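Long-range contact in hydrolase, putative (Plasmodium vivax, PDB 2B30), which is probably a magnesium-dependent phosphatase of the haloacid dehalogenase superfamily, of the Cof-like subfamily IIB, its substrate not established: residues Ile32-Thr37 with Val64-Gly69. Numbering follows the deposited sequence.
Sequences IDFDGT and VSICTG. With CA (calcium ion), chain E.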
ATOM      1  N   ILE A  32       4.603  14.969   7.652  1.00 38.88           N
ATOM      2  CA  ILE A  32       3.735  16.119   7.481  1.00 36.65           C
ATOM      3  C   ILE A  32       3.470  16.342   6.011  1.00 35.71           C
ATOM      4  O   ILE A  32       4.411  16.503   5.230  1.00 37.08           O
ATOM      5  CB  ILE A  32       4.412  17.373   8.041  1.00 36.69           C
ATOM      6  CG1 ILE A  32       4.909  17.109   9.468  1.00 35.68           C
ATOM      7  CG2 ILE A  32       3.456  18.574   7.978  1.00 39.59           C
ATOM      8  CD1 ILE A  32       5.616  18.307  10.104  1.00 38.31           C
ATOM      9  N   ASP A  33       2.200  16.359   5.625  1.00 33.94           N
ATOM     10  CA  ASP A  33       1.833  16.727   4.252  1.00 34.75           C
ATOM     11  C   ASP A  33       2.092  18.217   4.035  1.00 33.86           C
ATOM     12  O   ASP A  33       2.051  18.995   4.985  1.00 33.58           O
ATOM     13  CB  ASP A  33       0.367  16.397   3.984  1.00 35.74           C
ATOM     14  CG  ASP A  33      -0.086  16.798   2.596  1.00 36.94           C
ATOM     15  OD1 ASP A  33       0.633  16.545   1.599  1.00 40.73           O
ATOM     16  OD2 ASP A  33      -1.182  17.375   2.497  1.00 40.05           O
ATOM     17  N   PHE A  34       2.386  18.607   2.799  1.00 34.30           N
ATOM     18  CA  PHE A  34       2.661  20.008   2.503  1.00 36.35           C
ATOM     19  C   PHE A  34       1.376  20.795   2.173  1.00 37.04           C
ATOM     20  O   PHE A  34       0.814  21.430   3.063  1.00 36.98           O
ATOM     21  CB  PHE A  34       3.740  20.161   1.418  1.00 35.95           C
ATOM     22  CG  PHE A  34       4.450  21.493   1.459  1.00 35.91           C
ATOM     23  CD1 PHE A  34       5.305  21.806   2.515  1.00 35.43           C
ATOM     24  CD2 PHE A  34       4.265  22.436   0.447  1.00 37.99           C
ATOM     25  CE1 PHE A  34       5.961  23.037   2.570  1.00 34.59           C
ATOM     26  CE2 PHE A  34       4.921  23.669   0.482  1.00 37.26           C
ATOM     27  CZ  PHE A  34       5.770  23.972   1.547  1.00 36.56           C
ATOM     28  N   ASP A  35       0.892  20.742   0.934  1.00 37.67           N
ATOM     29  CA  ASP A  35      -0.250  21.576   0.548  1.00 37.88           C
ATOM     30  C   ASP A  35      -1.506  21.065   1.194  1.00 39.56           C
ATOM     31  O   ASP A  35      -1.739  19.852   1.244  1.00 43.10           O
ATOM     32  CB  ASP A  35      -0.472  21.585  -0.960  1.00 38.14           C
ATOM     33  CG  ASP A  35       0.691  22.148  -1.699  1.00 38.09           C
ATOM     34  OD1 ASP A  35       1.744  21.469  -1.723  1.00 41.84           O
ATOM     35  OD2 ASP A  35       0.558  23.264  -2.242  1.00 39.63           O
ATOM     36  N   GLY A  36      -2.324  21.994   1.675  1.00 39.31           N
ATOM     37  CA  GLY A  36      -3.562  21.646   2.356  1.00 38.79           C
ATOM     38  C   GLY A  36      -3.358  21.295   3.816  1.00 37.62           C
ATOM     39  O   GLY A  36      -4.327  21.205   4.565  1.00 39.91           O
ATOM     40  N   THR A  37      -2.106  21.103   4.223  1.00 35.68           N
ATOM     41  CA  THR A  37      -1.782  20.746   5.598  1.00 36.01           C
ATOM     42  C   THR A  37      -0.846  21.807   6.168  1.00 38.01           C
ATOM     43  O   THR A  37      -1.261  22.611   6.988  1.00 41.04           O
ATOM     44  CB  THR A  37      -1.156  19.320   5.682  1.00 33.85           C
ATOM     45  OG1 THR A  37      -2.067  18.354   5.133  1.00 30.28           O
ATOM     46  CG2 THR A  37      -0.839  18.947   7.115  1.00 30.84           C
ATOM     47  N   VAL A  64      11.837  14.738  11.251  1.00 34.08           N
ATOM     48  CA  VAL A  64      10.749  15.352  10.532  1.00 32.78           C
ATOM     49  C   VAL A  64      10.952  15.076   9.055  1.00 35.74           C
ATOM     50  O   VAL A  64      12.053  15.257   8.520  1.00 36.81           O
ATOM     51  CB  VAL A  64      10.726  16.853  10.804  1.00 31.82           C
ATOM     52  CG1 VAL A  64       9.804  17.589   9.838  1.00 30.64           C
ATOM     53  CG2 VAL A  64      10.321  17.104  12.241  1.00 32.52           C
ATOM     54  N   SER A  65       9.887  14.612   8.410  1.00 36.55           N
ATOM     55  CA  SER A  65       9.898  14.343   6.981  1.00 36.25           C
ATOM     56  C   SER A  65       8.604  14.850   6.357  1.00 36.54           C
ATOM     57  O   SER A  65       7.504  14.475   6.759  1.00 34.43           O
ATOM     58  CB  SER A  65      10.055  12.847   6.700  1.00 35.45           C
ATOM     59  OG  SER A  65       9.804  12.580   5.330  1.00 34.01           O
ATOM     60  N   ILE A  66       8.745  15.709   5.365  1.00 38.07           N
ATOM     61  CA  ILE A  66       7.602  16.167   4.636  1.00 40.27           C
ATOM     62  C   ILE A  66       7.318  15.174   3.522  1.00 42.39           C
ATOM     63  O   ILE A  66       8.213  14.778   2.781  1.00 48.03           O
ATOM     64  CB  ILE A  66       7.815  17.585   4.139  1.00 41.15           C
ATOM     65  CG1 ILE A  66       7.732  18.525   5.351  1.00 40.80           C
ATOM     66  CG2 ILE A  66       6.753  17.934   3.110  1.00 43.87           C
ATOM     67  CD1 ILE A  66       8.186  19.917   5.093  1.00 42.75           C
ATOM     68  N   CYS A  67       6.065  14.752   3.430  1.00 42.03           N
ATOM     69  CA  CYS A  67       5.643  13.768   2.456  1.00 40.95           C
ATOM     70  C   CYS A  67       4.668  14.445   1.499  1.00 41.66           C
ATOM     71  O   CYS A  67       3.577  14.866   1.907  1.00 43.05           O
ATOM     72  CB  CYS A  67       4.996  12.595   3.187  1.00 41.19           C
ATOM     73  SG  CYS A  67       6.073  11.933   4.523  1.00 42.21           S
ATOM     74  N   THR A  68       5.065  14.580   0.234  1.00 39.90           N
ATOM     75  CA  THR A  68       4.288  15.385  -0.704  1.00 38.53           C
ATOM     76  C   THR A  68       4.448  14.958  -2.147  1.00 36.04           C
ATOM     77  O   THR A  68       5.381  14.234  -2.491  1.00 34.21           O
ATOM     78  CB  THR A  68       4.691  16.865  -0.610  1.00 38.90           C
ATOM     79  OG1 THR A  68       3.801  17.674  -1.403  1.00 38.91           O
ATOM     80  CG2 THR A  68       6.147  17.056  -1.071  1.00 38.79           C
ATOM     81  N   GLY A  69       3.527  15.447  -2.979  1.00 35.12           N
ATOM     82  CA  GLY A  69       3.613  15.312  -4.427  1.00 34.81           C
ATOM     83  C   GLY A  69       4.643  16.232  -5.058  1.00 34.71           C
ATOM     84  O   GLY A  69       5.046  16.020  -6.189  1.00 37.55           O
TER
HETATM   85 CA    CA E 302      -1.632  17.716   0.347  1.00 42.93          CA
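Val64 opens the contact with CG1, which lies 4.3 Å from CD1 of Ile32, an apolar touch between neighbouring parallel strands. At Ser65 the backbone takes over: its O accepts the N-H of Ile32 at 3.1 Å, with an N-H...O angle of 162°. Ile66 is in parallel register with Ile32, and both side chains lie on the same face of the sheet. Because CG2 of Ile66 stands anti to its backbone N, beside the carbonyl carbon, this methyl reaches past the O of Ile32 to meet CB of Phe34 at 4.1 Å. Cys67 N then donates to the O of Ile32 at 3.0 Å, from above the carbonyl plane, 44° out of it. Ile32 is thus gripped through both its backbone N and its backbone O, which belong to two successive peptides.

Beyond this pair, residues 33-35 turn to the metal site, and Cys67 and Thr68 lie alongside. Cys67 O and Asp33 OD1, both acceptors, stand 3.4 Å apart without a bond; Lys225 NZ hydrogen-bonds to that carbonyl, which probably eases the approach. Asp33, the first aspartate of the DxD motif in the sequence DFDGT, holds the calcium through OD2 at 2.2 Å and more distantly through OD1, while Asp35 contributes its backbone O and Asp248 a carboxylate oxygen. Thr37 OG1 donates to Asp33 OD2 on its anti lone pair, which helps fix the carboxylate's rotation. Thr68 sets OG1 anti to its backbone N (chi1 -172°), where it touches CB of Phe34 at 3.8 Å and forms a hydrogen bond with the backbone N of Arg70, whose guanidinium makes a salt bridge with Asp35. The threonine fits HAD motif II, consistent with a phosphate-binding role as in relatives.

Within the mixed sheet, strand 63-67 runs between strands 29-33 and 94-96, strand 243-247 flanks 29-33 on its other side, and helix 72-79 packs Ile75 against Phe34, Ile66 and Thr68.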